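Side-chain contacts in Rab GDP dissociation inhibitor alpha (Naegleria fowleri, PDB 6C87), which probably holds prenylated Rab GTPases in their GDP-bound state by slowing nucleotide release, and so takes part in recycling them between membranes and cytosol: residues A[54-59]-A[312-317]; A[90-95]-A[226-231]; A[113-118]-A[349-354]; A[123-128]-A[328-333]. All coordinates share one frame; numbering follows the deposited sequence.

Contact 1 (A[54-59]-A[312-317]); sequences LNLDQM and ICILSH
Leu56 and Met59, one turn apart on the helix beginning at Leu56, stand over Ile314 and Ile312, two alternate residues of a strand. The backbones stay well apart, with CA separations of 10.3 Å for Leu56 and Ile314 and 10.0 Å for Met59 and Ile312. Such spacing leaves the meeting to the ends of long apolar side chains. Leu56 turns CG away from its own amide nitrogen (chi1 -164°), which sends methyl CD1 across to CD1 of Ile314 at 3.7 Å, the two side chains crossing at a slant. Met59 gets there by curling: bends at both chi2 (-73°) and chi3 (-69°) fold the thioether back so that methyl CE, not the sulfur, meets the strand. That methyl sits evenly between two branches of Ile312, 4.1 Å from CG2 and 4.1 Å from CD1. The first turn of the helix is fixed by a capping box. Gln58 N donates to Asn55 OD1 at 2.8 Å, and Asn55 N returns a bond to Gln58 OE1 at 2.9 Å, the latter lying on a lone pair in the carbonyl plane. Both capping side chains stay clear of the strand, so polar capping and apolar packing are divided between separate faces of one helical turn. Strand 302-315 runs between strands 360-367 and 389-400, and Phe391 of the latter lies against both Met59 and Ile314. Ile82, on strand 82-83, fills in beside Met59 and Ile312, while Ile361 and Ile363 extend the apolar layer along strand 360-367.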
loop_
_atom_site.group_PDB
_atom_site.type_symbol
_atom_site.label_atom_id
_atom_site.label_comp_id
_atom_site.label_asym_id
_atom_site.label_seq_id
_atom_site.Cartn_x
_atom_site.Cartn_y
_atom_site.Cartn_z
ATOM N N LEU A 54 -20.180 -18.908 30.177
ATOM C CA LEU A 54 -20.643 -19.762 31.259
ATOM C C LEU A 54 -22.162 -19.815 31.313
ATOM O O LEU A 54 -22.844 -18.825 31.019
ATOM C CB LEU A 54 -20.102 -19.272 32.611
ATOM C CG LEU A 54 -18.704 -19.739 33.030
ATOM C CD1 LEU A 54 -17.658 -19.334 32.009
ATOM C CD2 LEU A 54 -18.353 -19.181 34.399
ATOM N N ASN A 55 -22.687 -20.976 31.723
ATOM C CA ASN A 55 -24.097 -21.061 32.046
ATOM C C ASN A 55 -24.268 -20.734 33.526
ATOM O O ASN A 55 -23.296 -20.474 34.244
ATOM C CB ASN A 55 -24.686 -22.429 31.669
ATOM C CG ASN A 55 -24.103 -23.589 32.471
ATOM O OD1 ASN A 55 -23.888 -23.500 33.681
ATOM N ND2 ASN A 55 -23.858 -24.694 31.788
ATOM N N LEU A 56 -25.521 -20.764 33.994
ATOM C CA LEU A 56 -25.820 -20.277 35.336
ATOM C C LEU A 56 -25.211 -21.182 36.404
ATOM O O LEU A 56 -24.628 -20.691 37.377
ATOM C CB LEU A 56 -27.330 -20.136 35.514
ATOM C CG LEU A 56 -27.820 -19.305 36.704
ATOM C CD1 LEU A 56 -27.347 -17.852 36.606
ATOM C CD2 LEU A 56 -29.330 -19.357 36.807
ATOM N N ASP A 57 -25.315 -22.504 36.234
ATOM C CA ASP A 57 -24.675 -23.418 37.180
ATOM C C ASP A 57 -23.175 -23.156 37.245
ATOM O O ASP A 57 -22.574 -23.178 38.326
ATOM C CB ASP A 57 -24.925 -24.874 36.782
ATOM C CG ASP A 57 -26.382 -25.306 36.940
ATOM O OD1 ASP A 57 -26.793 -26.231 36.204
ATOM O OD2 ASP A 57 -27.124 -24.715 37.752
ATOM N N GLN A 58 -22.553 -22.917 36.087
ATOM C CA GLN A 58 -21.121 -22.642 36.043
ATOM C C GLN A 58 -20.790 -21.306 36.704
ATOM O O GLN A 58 -19.743 -21.172 37.348
ATOM C CB GLN A 58 -20.621 -22.684 34.595
ATOM C CG GLN A 58 -20.644 -24.081 33.969
ATOM C CD GLN A 58 -20.377 -24.085 32.467
ATOM O OE1 GLN A 58 -20.746 -23.151 31.742
ATOM N NE2 GLN A 58 -19.728 -25.146 31.994
ATOM N N MET A 59 -21.661 -20.302 36.547
ATOM C CA MET A 59 -21.460 -19.028 37.239
ATOM C C MET A 59 -21.503 -19.218 38.750
ATOM O O MET A 59 -20.647 -18.702 39.477
ATOM C CB MET A 59 -22.519 -18.020 36.807
ATOM C CG MET A 59 -22.385 -17.567 35.377
ATOM S SD MET A 59 -21.002 -16.454 35.117
ATOM C CE MET A 59 -21.536 -14.987 35.974
ATOM N N ILE A 312 -21.149 -8.499 36.970
ATOM C CA ILE A 312 -22.093 -9.152 36.077
ATOM C C ILE A 312 -23.432 -9.210 36.797
ATOM O O ILE A 312 -23.524 -9.742 37.913
ATOM C CB ILE A 312 -21.571 -10.539 35.662
ATOM C CG1 ILE A 312 -20.183 -10.373 35.027
ATOM C CG2 ILE A 312 -22.512 -11.227 34.698
ATOM C CD1 ILE A 312 -19.391 -11.657 34.874
ATOM N N CYS A 313 -24.454 -8.605 36.187
ATOM C CA CYS A 313 -25.758 -8.416 36.810
ATOM C C CYS A 313 -26.854 -9.065 35.982
ATOM O O CYS A 313 -26.953 -8.822 34.773
ATOM C CB CYS A 313 -26.076 -6.930 36.994
ATOM S SG CYS A 313 -24.779 -5.996 37.807
ATOM N N ILE A 314 -27.670 -9.886 36.634
ATOM C CA ILE A 314 -28.872 -10.437 36.028
ATOM C C ILE A 314 -30.057 -9.567 36.423
ATOM O O ILE A 314 -30.342 -9.384 37.616
ATOM C CB ILE A 314 -29.095 -11.895 36.442
ATOM C CG1 ILE A 314 -27.883 -12.728 36.005
ATOM C CG2 ILE A 314 -30.404 -12.399 35.832
ATOM C CD1 ILE A 314 -27.934 -14.182 36.415
ATOM N N LEU A 315 -30.761 -9.050 35.421
ATOM C CA LEU A 315 -31.896 -8.171 35.635
ATOM C C LEU A 315 -33.157 -8.834 35.108
ATOM O O LEU A 315 -33.118 -9.606 34.145
ATOM C CB LEU A 315 -31.688 -6.818 34.938
ATOM C CG LEU A 315 -30.344 -6.111 35.156
ATOM C CD1 LEU A 315 -30.293 -4.797 34.401
ATOM C CD2 LEU A 315 -30.119 -5.869 36.642
ATOM N N SER A 316 -34.278 -8.521 35.750
ATOM C CA SER A 316 -35.598 -8.922 35.288
ATOM C C SER A 316 -36.357 -7.742 34.691
ATOM O O SER A 316 -37.591 -7.721 34.680
ATOM C CB SER A 316 -36.386 -9.554 36.430
ATOM O OG SER A 316 -35.963 -10.889 36.630
ATOM N N HIS A 317 -35.622 -6.753 34.189
ATOM C CA HIS A 317 -36.211 -5.525 33.683
ATOM C C HIS A 317 -35.195 -4.844 32.782
ATOM O O HIS A 317 -33.991 -5.005 32.987
ATOM C CB HIS A 317 -36.611 -4.590 34.837
ATOM C CG HIS A 317 -35.454 -4.142 35.673
ATOM N ND1 HIS A 317 -34.636 -3.092 35.312
ATOM C CD2 HIS A 317 -34.969 -4.609 36.847
ATOM C CE1 HIS A 317 -33.695 -2.935 36.224
ATOM N NE2 HIS A 317 -33.876 -3.840 37.170
#

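Contact 2 (A[90-95]-A[226-231]); sequences MANGKL and LNMYGK
Ala91, in the beta turn that precedes helix 94-102, faces the last turn of helix 212-229, its CA 8.1 Å from that of Leu226 although its methyl meets Tyr229. The CB of Ala91 approaches one flank of the phenol ring obliquely, 3.3 Å from Tyr229 CE2 and 3.7 Å from Tyr229 CD2. With CG beside the backbone N (chi1 -58°), the ring points from the helix end toward Ala91. Next to this pair, the side chains of Asn92 and Met228 cross at about a right angle, Asn92 ND2 lying 3.8 Å from Met228 SD. The other end of that amide is held within the same region of the chain: Asn92 OD1 accepts from Arg100 NH1, a bond that helps to set the amide's orientation. Each segment contains a glycine at a junction. Gly93 closes the beta turn, its N bonded to Met90 O at 3.0 Å, and serves as N-cap of the following helix; Gly230, with phi at 102°, takes the chain out of helix 212-229. The arrangement is that of a helix end packed against a turn at a subunit boundary. Tyr229 OH bonds to Met228 O of the second subunit, the two Tyr229 rings meet nearly perpendicular, and Met228 packs on Met228 of that neighbouring chain, so the intrachain contact backs part of the assembly interface.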
loop_
_atom_site.group_PDB
_atom_site.type_symbol
_atom_site.label_atom_id
_atom_site.label_comp_id
_atom_site.label_asym_id
_atom_site.label_seq_id
_atom_site.Cartn_x
_atom_site.Cartn_y
_atom_site.Cartn_z
ATOM N N MET A 90 -18.209 -2.961 16.516
ATOM C CA MET A 90 -18.590 -1.882 15.615
ATOM C C MET A 90 -18.828 -2.483 14.234
ATOM O O MET A 90 -17.969 -3.195 13.703
ATOM C CB MET A 90 -17.503 -0.808 15.587
ATOM C CG MET A 90 -17.630 0.227 14.482
ATOM S SD MET A 90 -19.062 1.320 14.633
ATOM C CE MET A 90 -18.786 2.062 16.243
ATOM N N ALA A 91 -19.990 -2.171 13.653
ATOM C CA ALA A 91 -20.544 -2.945 12.542
ATOM C C ALA A 91 -19.597 -3.115 11.357
ATOM O O ALA A 91 -19.599 -4.172 10.714
ATOM C CB ALA A 91 -21.849 -2.307 12.077
ATOM N N ASN A 92 -18.785 -2.111 11.037
ATOM C CA ASN A 92 -17.846 -2.307 9.928
ATOM C C ASN A 92 -16.420 -1.966 10.341
ATOM O O ASN A 92 -15.632 -1.471 9.529
ATOM C CB ASN A 92 -18.260 -1.499 8.696
ATOM C CG ASN A 92 -19.228 -2.254 7.794
ATOM O OD1 ASN A 92 -18.972 -3.393 7.403
ATOM N ND2 ASN A 92 -20.350 -1.623 7.469
ATOM N N GLY A 93 -16.091 -2.211 11.610
ATOM C CA GLY A 93 -14.807 -1.879 12.179
ATOM C C GLY A 93 -13.751 -2.917 11.873
ATOM O O GLY A 93 -13.924 -3.809 11.042
ATOM N N LYS A 94 -12.621 -2.786 12.575
ATOM C CA LYS A 94 -11.458 -3.610 12.266
ATOM C C LYS A 94 -11.731 -5.086 12.522
ATOM O O LYS A 94 -11.408 -5.938 11.687
ATOM C CB LYS A 94 -10.244 -3.151 13.072
ATOM C CG LYS A 94 -9.565 -1.908 12.534
ATOM C CD LYS A 94 -8.344 -1.571 13.373
ATOM C CE LYS A 94 -7.491 -0.512 12.705
ATOM N NZ LYS A 94 -6.593 0.152 13.685
ATOM N N LEU A 95 -12.336 -5.415 13.665
ATOM C CA LEU A 95 -12.515 -6.825 13.990
ATOM C C LEU A 95 -13.440 -7.509 12.993
ATOM O O LEU A 95 -13.166 -8.632 12.550
ATOM C CB LEU A 95 -13.031 -6.991 15.416
ATOM C CG LEU A 95 -13.237 -8.466 15.769
ATOM C CD1 LEU A 95 -11.938 -9.220 15.601
ATOM C CD2 LEU A 95 -13.747 -8.616 17.187
ATOM N N LEU A 226 -24.559 3.002 12.070
ATOM C CA LEU A 226 -25.841 3.237 12.729
ATOM C C LEU A 226 -26.987 3.262 11.724
ATOM O O LEU A 226 -28.079 2.761 12.013
ATOM C CB LEU A 226 -25.786 4.552 13.520
ATOM C CG LEU A 226 -27.034 5.217 14.132
ATOM C CD1 LEU A 226 -27.537 4.481 15.357
ATOM C CD2 LEU A 226 -26.790 6.681 14.463
ATOM N N ASN A 227 -26.766 3.845 10.539
ATOM C CA ASN A 227 -27.830 3.900 9.538
ATOM C C ASN A 227 -28.087 2.551 8.880
ATOM O O ASN A 227 -29.190 2.326 8.368
ATOM C CB ASN A 227 -27.489 4.929 8.456
ATOM C CG ASN A 227 -27.706 6.361 8.920
ATOM O OD1 ASN A 227 -28.467 6.618 9.856
ATOM N ND2 ASN A 227 -27.037 7.302 8.261
ATOM N N MET A 228 -27.104 1.650 8.901
ATOM C CA MET A 228 -27.223 0.344 8.259
ATOM C C MET A 228 -28.024 -0.633 9.111
ATOM O O MET A 228 -28.820 -1.419 8.585
ATOM C CB MET A 228 -25.834 -0.207 7.939
ATOM C CG MET A 228 -25.335 0.210 6.568
ATOM S SD MET A 228 -23.790 -0.589 6.122
ATOM C CE MET A 228 -24.301 -2.293 5.942
ATOM N N TYR A 229 -27.829 -0.584 10.426
ATOM C CA TYR A 229 -28.481 -1.487 11.359
ATOM C C TYR A 229 -29.583 -0.816 12.165
ATOM O O TYR A 229 -30.390 -1.517 12.781
ATOM C CB TYR A 229 -27.427 -2.139 12.277
ATOM C CG TYR A 229 -26.392 -2.887 11.455
ATOM C CD1 TYR A 229 -26.524 -4.250 11.231
ATOM C CD2 TYR A 229 -25.333 -2.223 10.839
ATOM C CE1 TYR A 229 -25.611 -4.942 10.448
ATOM C CE2 TYR A 229 -24.421 -2.906 10.049
ATOM C CZ TYR A 229 -24.561 -4.268 9.863
ATOM O OH TYR A 229 -23.656 -4.962 9.082
ATOM N N GLY A 230 -29.627 0.513 12.189
ATOM C CA GLY A 230 -30.788 1.212 12.704
ATOM C C GLY A 230 -30.695 1.780 14.099
ATOM O O GLY A 230 -30.454 2.974 14.292
ATOM N N LYS A 231 -30.889 0.908 15.082
ATOM C CA LYS A 231 -30.919 1.322 16.478
ATOM C C LYS A 231 -29.555 1.806 16.979
ATOM O O LYS A 231 -29.482 2.764 17.760
ATOM C CB LYS A 231 -31.450 0.166 17.321
#

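Contact 3 (A[113-118]-A[349-354]); sequences LVEGSF and SFTHHV
His352 lays the edge of its imidazole against the backbone of Leu113, with CE1 3.3 Å from Leu113 O and that oxygen near the ring plane. The ring swings toward strand 111-121 because CG stands beside the backbone N (chi1 -73°). Two more partners steady it: NE2 makes a weak hydrogen bond to Ala112 O, and Tyr236 meets the ring edge-to-face. A second, wetter link lies alongside. Glu115 extends its chain beyond CG and approaches Thr351 from the opposite direction, yet its carboxylate comes only within 4.1 Å of the methyl, OE2 to CG2. A water completes the connection, donating to Glu115 OE2 at 2.7 Å and lying 2.7 Å from Thr351 OG1. The other carboxylate oxygen has a firm partner, since OE1 accepts from Lys326 N; Ser349 OG bonds to Lys326 O, so the backbone of Lys326, just before strand 328-332, ties the two segments together. Within 349-354 the chain is wound by His352 N bonding to Ser349 O at 3.1 Å, and His353 N to Phe350 O at 2.8 Å. This is a short 3-10 turn closing the end of strand 343-349, docked on the interruption of strand 111-121: a loop-to-strand junction in the large mixed sheet, held by a ring edge and a bridging water.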
loop_
_atom_site.group_PDB
_atom_site.type_symbol
_atom_site.label_atom_id
_atom_site.label_comp_id
_atom_site.label_asym_id
_atom_site.label_seq_id
_atom_site.Cartn_x
_atom_site.Cartn_y
_atom_site.Cartn_z
ATOM N N LEU A 113 -28.219 -7.124 15.773
ATOM C CA LEU A 113 -27.977 -5.732 16.131
ATOM C C LEU A 113 -28.217 -5.489 17.620
ATOM O O LEU A 113 -28.969 -6.208 18.288
ATOM C CB LEU A 113 -28.843 -4.803 15.274
ATOM C CG LEU A 113 -30.369 -4.952 15.219
ATOM C CD1 LEU A 113 -31.034 -4.094 16.302
ATOM C CD2 LEU A 113 -30.957 -4.689 13.817
ATOM N N VAL A 114 -27.527 -4.496 18.136
ATOM C CA VAL A 114 -27.727 -3.987 19.483
ATOM C C VAL A 114 -28.726 -2.840 19.413
ATOM O O VAL A 114 -28.646 -1.982 18.522
ATOM C CB VAL A 114 -26.376 -3.551 20.081
ATOM C CG1 VAL A 114 -26.559 -2.944 21.457
ATOM C CG2 VAL A 114 -25.420 -4.746 20.117
ATOM N N GLU A 115 -29.665 -2.806 20.361
ATOM C CA GLU A 115 -30.794 -1.890 20.225
ATOM C C GLU A 115 -30.500 -0.476 20.713
ATOM O O GLU A 115 -31.139 0.468 20.246
ATOM C CB GLU A 115 -32.023 -2.461 20.930
ATOM C CG GLU A 115 -32.559 -3.694 20.222
ATOM C CD GLU A 115 -33.697 -4.372 20.964
ATOM O OE1 GLU A 115 -34.416 -3.693 21.733
ATOM O OE2 GLU A 115 -33.877 -5.589 20.771
ATOM N N GLY A 116 -29.569 -0.285 21.635
ATOM C CA GLY A 116 -29.387 1.008 22.260
ATOM C C GLY A 116 -27.945 1.467 22.265
ATOM O O GLY A 116 -27.012 0.666 22.283
ATOM N N SER A 117 -27.774 2.786 22.202
ATOM C CA SER A 117 -26.464 3.402 22.399
ATOM C C SER A 117 -26.651 4.627 23.278
ATOM O O SER A 117 -27.217 5.627 22.817
ATOM C CB SER A 117 -25.812 3.785 21.079
ATOM O OG SER A 117 -24.527 4.327 21.320
ATOM N N PHE A 118 -26.148 4.559 24.520
ATOM C CA PHE A 118 -26.415 5.563 25.542
ATOM C C PHE A 118 -25.130 6.033 26.207
ATOM O O PHE A 118 -24.139 5.303 26.276
ATOM C CB PHE A 118 -27.356 5.027 26.617
ATOM C CG PHE A 118 -28.705 4.714 26.105
ATOM C CD1 PHE A 118 -28.968 3.480 25.543
ATOM C CD2 PHE A 118 -29.707 5.669 26.139
ATOM C CE1 PHE A 118 -30.223 3.191 25.039
ATOM C CE2 PHE A 118 -30.960 5.391 25.632
ATOM C CZ PHE A 118 -31.217 4.149 25.080
ATOM N N SER A 349 -29.537 -9.867 26.306
ATOM C CA SER A 349 -30.701 -10.533 26.872
ATOM C C SER A 349 -31.085 -11.736 26.012
ATOM O O SER A 349 -30.285 -12.230 25.208
ATOM C CB SER A 349 -31.871 -9.543 26.980
ATOM O OG SER A 349 -32.300 -9.165 25.682
ATOM N N PHE A 350 -32.329 -12.186 26.182
ATOM C CA PHE A 350 -32.891 -13.258 25.372
ATOM C C PHE A 350 -32.781 -12.965 23.882
ATOM O O PHE A 350 -32.719 -13.897 23.075
ATOM C CB PHE A 350 -34.360 -13.485 25.765
ATOM C CG PHE A 350 -35.129 -12.199 26.072
ATOM C CD1 PHE A 350 -35.047 -11.593 27.330
ATOM C CD2 PHE A 350 -35.949 -11.607 25.108
ATOM C CE1 PHE A 350 -35.741 -10.422 27.614
ATOM C CE2 PHE A 350 -36.658 -10.431 25.394
ATOM C CZ PHE A 350 -36.550 -9.841 26.653
ATOM N N THR A 351 -32.746 -11.683 23.495
ATOM C CA THR A 351 -32.722 -11.341 22.074
ATOM C C THR A 351 -31.432 -11.772 21.395
ATOM O O THR A 351 -31.413 -11.909 20.166
ATOM C CB THR A 351 -32.943 -9.835 21.842
ATOM O OG1 THR A 351 -31.982 -9.064 22.576
ATOM C CG2 THR A 351 -34.355 -9.429 22.219
ATOM N N HIS A 352 -30.361 -11.986 22.155
ATOM C CA HIS A 352 -29.158 -12.600 21.617
ATOM C C HIS A 352 -28.980 -14.032 22.108
ATOM O O HIS A 352 -27.922 -14.629 21.883
ATOM C CB HIS A 352 -27.937 -11.747 21.959
ATOM C CG HIS A 352 -27.851 -10.481 21.161
ATOM N ND1 HIS A 352 -28.380 -9.283 21.599
ATOM C CD2 HIS A 352 -27.348 -10.239 19.926
ATOM C CE1 HIS A 352 -28.169 -8.352 20.686
ATOM N NE2 HIS A 352 -27.551 -8.906 19.658
ATOM N N HIS A 353 -30.014 -14.602 22.739
ATOM C CA HIS A 353 -29.994 -15.962 23.282
ATOM C C HIS A 353 -28.821 -16.174 24.234
ATOM O O HIS A 353 -28.128 -17.193 24.185
ATOM C CB HIS A 353 -29.981 -17.015 22.179
ATOM C CG HIS A 353 -31.294 -17.168 21.492
ATOM N ND1 HIS A 353 -31.553 -16.623 20.255
ATOM C CD2 HIS A 353 -32.445 -17.750 21.898
ATOM C CE1 HIS A 353 -32.799 -16.898 19.910
ATOM N NE2 HIS A 353 -33.364 -17.573 20.894
ATOM N N VAL A 354 -28.579 -15.189 25.093
ATOM C CA VAL A 354 -27.623 -15.337 26.183
ATOM C C VAL A 354 -28.295 -15.418 27.551
ATOM O O VAL A 354 -27.601 -15.670 28.551
ATOM C CB VAL A 354 -26.559 -14.220 26.152
ATOM C CG1 VAL A 354 -25.823 -14.263 24.812
ATOM C CG2 VAL A 354 -27.201 -12.841 26.370
HETATM O O HOH W 1 -31.531 -6.843 21.121
#

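Contact 4 (A[123-128]-A[328-333]); sequences GEIHKV and SQIIFP
Ile125 holds CG1 between its backbone N and carbonyl carbon (chi1 67°), which leaves CG2 anti to the carbonyl carbon and facing Ile330. On the other strand, Ile330 sets CG1 beside the backbone N (chi1 -43°), which leaves CG2 anti to that nitrogen, and the two branch methyls meet at 4.1 Å, CG2 to CG2, as the side chains cross. The same methyl of Ile125 also serves Phe332: its CG2 lies 4.3 Å from Phe332 CZ, reaching the far end of the ring at an oblique angle. One gamma methyl thus touches two residues that follow each other at an interval of two along strand 328-332. The strands involved are not partners in hydrogen bonding. Strand 111-121 lies between them in the mixed sheet, pairing antiparallel with 124-127 in a beta hairpin and parallel with 328-332. Even so, the CA atoms of Ile125 and Ile330 are just 7.8 Å apart, consistent with a sheet that bends here. Tyr120 of the intervening strand packs against both Ile125 and Phe332, its ring inclined by about 30° to that of Phe332. Beyond Ile330 and Phe332 the apolar layer continues into strand 343-349, through Val347, Ile343 and Cys345. The opposite face of the hairpin strand is polar. There His126 NE2 donates to Glu124 OE1 at 3.2 Å, with the oxygen essentially in the imidazole plane but the histidine well above the plane of the carboxylate; the nearby carboxylate may favour a protonated ring.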
loop_
_atom_site.group_PDB
_atom_site.type_symbol
_atom_site.label_atom_id
_atom_site.label_comp_id
_atom_site.label_asym_id
_atom_site.label_seq_id
_atom_site.Cartn_x
_atom_site.Cartn_y
_atom_site.Cartn_z
ATOM N N GLY A 123 -26.052 12.198 36.271
ATOM C CA GLY A 123 -26.958 11.264 36.905
ATOM C C GLY A 123 -27.973 10.606 35.997
ATOM O O GLY A 123 -28.812 9.838 36.488
ATOM N N GLU A 124 -27.935 10.878 34.694
ATOM C CA GLU A 124 -28.882 10.309 33.752
ATOM C C GLU A 124 -28.124 9.736 32.566
ATOM O O GLU A 124 -26.980 10.111 32.291
ATOM C CB GLU A 124 -29.889 11.365 33.268
ATOM C CG GLU A 124 -30.708 12.009 34.376
ATOM C CD GLU A 124 -31.600 13.127 33.862
ATOM O OE1 GLU A 124 -31.086 13.984 33.113
ATOM O OE2 GLU A 124 -32.802 13.163 34.210
ATOM N N ILE A 125 -28.763 8.797 31.876
ATOM C CA ILE A 125 -28.244 8.264 30.621
ATOM C C ILE A 125 -29.197 8.661 29.501
ATOM O O ILE A 125 -30.419 8.688 29.684
ATOM C CB ILE A 125 -28.009 6.736 30.648
ATOM C CG1 ILE A 125 -29.311 5.959 30.768
ATOM C CG2 ILE A 125 -27.058 6.359 31.770
ATOM C CD1 ILE A 125 -29.093 4.467 30.656
ATOM N N HIS A 126 -28.631 9.039 28.361
ATOM C CA HIS A 126 -29.409 9.509 27.229
ATOM C C HIS A 126 -28.864 8.893 25.950
ATOM O O HIS A 126 -27.733 8.406 25.901
ATOM C CB HIS A 126 -29.394 11.043 27.153
ATOM C CG HIS A 126 -30.053 11.705 28.323
ATOM N ND1 HIS A 126 -31.423 11.780 28.463
ATOM C CD2 HIS A 126 -29.527 12.298 29.424
ATOM C CE1 HIS A 126 -31.714 12.402 29.592
ATOM N NE2 HIS A 126 -30.582 12.726 30.195
ATOM N N LYS A 127 -29.701 8.892 24.916
ATOM C CA LYS A 127 -29.277 8.396 23.616
ATOM C C LYS A 127 -28.105 9.225 23.099
ATOM O O LYS A 127 -28.011 10.431 23.340
ATOM C CB LYS A 127 -30.450 8.440 22.628
ATOM N N VAL A 128 -27.199 8.572 22.377
ATOM C CA VAL A 128 -26.045 9.268 21.809
ATOM C C VAL A 128 -26.508 10.092 20.609
ATOM O O VAL A 128 -27.071 9.534 19.656
ATOM C CB VAL A 128 -24.936 8.279 21.417
ATOM C CG1 VAL A 128 -23.820 9.002 20.686
ATOM C CG2 VAL A 128 -24.398 7.560 22.649
ATOM N N SER A 328 -28.067 -3.129 24.756
ATOM C CA SER A 328 -27.673 -1.729 24.767
ATOM C C SER A 328 -26.195 -1.570 25.092
ATOM O O SER A 328 -25.633 -2.317 25.895
ATOM C CB SER A 328 -28.513 -0.930 25.767
ATOM O OG SER A 328 -28.333 0.457 25.566
ATOM N N GLN A 329 -25.592 -0.564 24.464
ATOM C CA GLN A 329 -24.289 -0.030 24.840
ATOM C C GLN A 329 -24.509 1.216 25.696
ATOM O O GLN A 329 -25.298 2.093 25.323
ATOM C CB GLN A 329 -23.475 0.321 23.593
ATOM C CG GLN A 329 -22.114 0.941 23.869
ATOM C CD GLN A 329 -21.066 -0.088 24.253
ATOM O OE1 GLN A 329 -21.117 -0.670 25.337
ATOM N NE2 GLN A 329 -20.091 -0.297 23.371
ATOM N N ILE A 330 -23.810 1.299 26.832
ATOM C CA ILE A 330 -23.913 2.435 27.751
ATOM C C ILE A 330 -22.511 2.875 28.151
ATOM O O ILE A 330 -21.775 2.102 28.773
ATOM C CB ILE A 330 -24.728 2.086 29.006
ATOM C CG1 ILE A 330 -25.980 1.280 28.638
ATOM C CG2 ILE A 330 -25.111 3.367 29.748
ATOM C CD1 ILE A 330 -26.775 0.824 29.819
ATOM N N ILE A 331 -22.158 4.123 27.829
ATOM C CA ILE A 331 -20.839 4.691 28.118
ATOM C C ILE A 331 -20.928 5.663 29.290
ATOM O O ILE A 331 -21.844 6.493 29.353
ATOM C CB ILE A 331 -20.251 5.381 26.875
ATOM C CG1 ILE A 331 -20.269 4.422 25.687
ATOM C CG2 ILE A 331 -18.838 5.875 27.149
ATOM C CD1 ILE A 331 -19.514 3.145 25.959
ATOM N N PHE A 332 -19.980 5.555 30.223
ATOM C CA PHE A 332 -19.857 6.462 31.366
ATOM C C PHE A 332 -18.520 7.189 31.269
ATOM O O PHE A 332 -17.500 6.691 31.769
ATOM C CB PHE A 332 -19.977 5.693 32.681
ATOM C CG PHE A 332 -21.330 5.085 32.900
ATOM C CD1 PHE A 332 -21.686 3.912 32.256
ATOM C CD2 PHE A 332 -22.251 5.685 33.744
ATOM C CE1 PHE A 332 -22.941 3.346 32.443
ATOM C CE2 PHE A 332 -23.505 5.120 33.936
ATOM C CZ PHE A 332 -23.849 3.946 33.281
ATOM N N PRO A 333 -18.473 8.360 30.630
ATOM C CA PRO A 333 -17.187 9.059 30.456
ATOM C C PRO A 333 -16.547 9.447 31.787
ATOM O O PRO A 333 -17.227 9.831 32.742
ATOM C CB PRO A 333 -17.563 10.292 29.624
ATOM C CG PRO A 333 -18.878 9.930 28.972
ATOM C CD PRO A 333 -19.583 9.059 29.960
#

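Overall arrangement
Contacts 1, 3 and 4 reach one mixed sheet, and contact 2 begins at the end of its short strand 89-90. Contacts 3 and 4 are joined directly through it: Phe118 N lies 2.7 Å from Gln329 O, and Phe118 O 2.8 Å from Ile331 N, probable hydrogen bonds of the parallel pairing. Contact 1 reaches the same sheet by strand 302-315, its centre 15 Å from that of contact 3, with nearest atoms about 6 Å apart. Contact 2 adjoins contact 3 where the chain leaves helix 212-229, Tyr229 O being 3.4 Å from Leu113 CD2, yet it remains about 17 Å from contact 1 between nearest atoms. Along the sequence, contact 4 nests within the loop closed by contact 3, and contact 2 within that of contact 1.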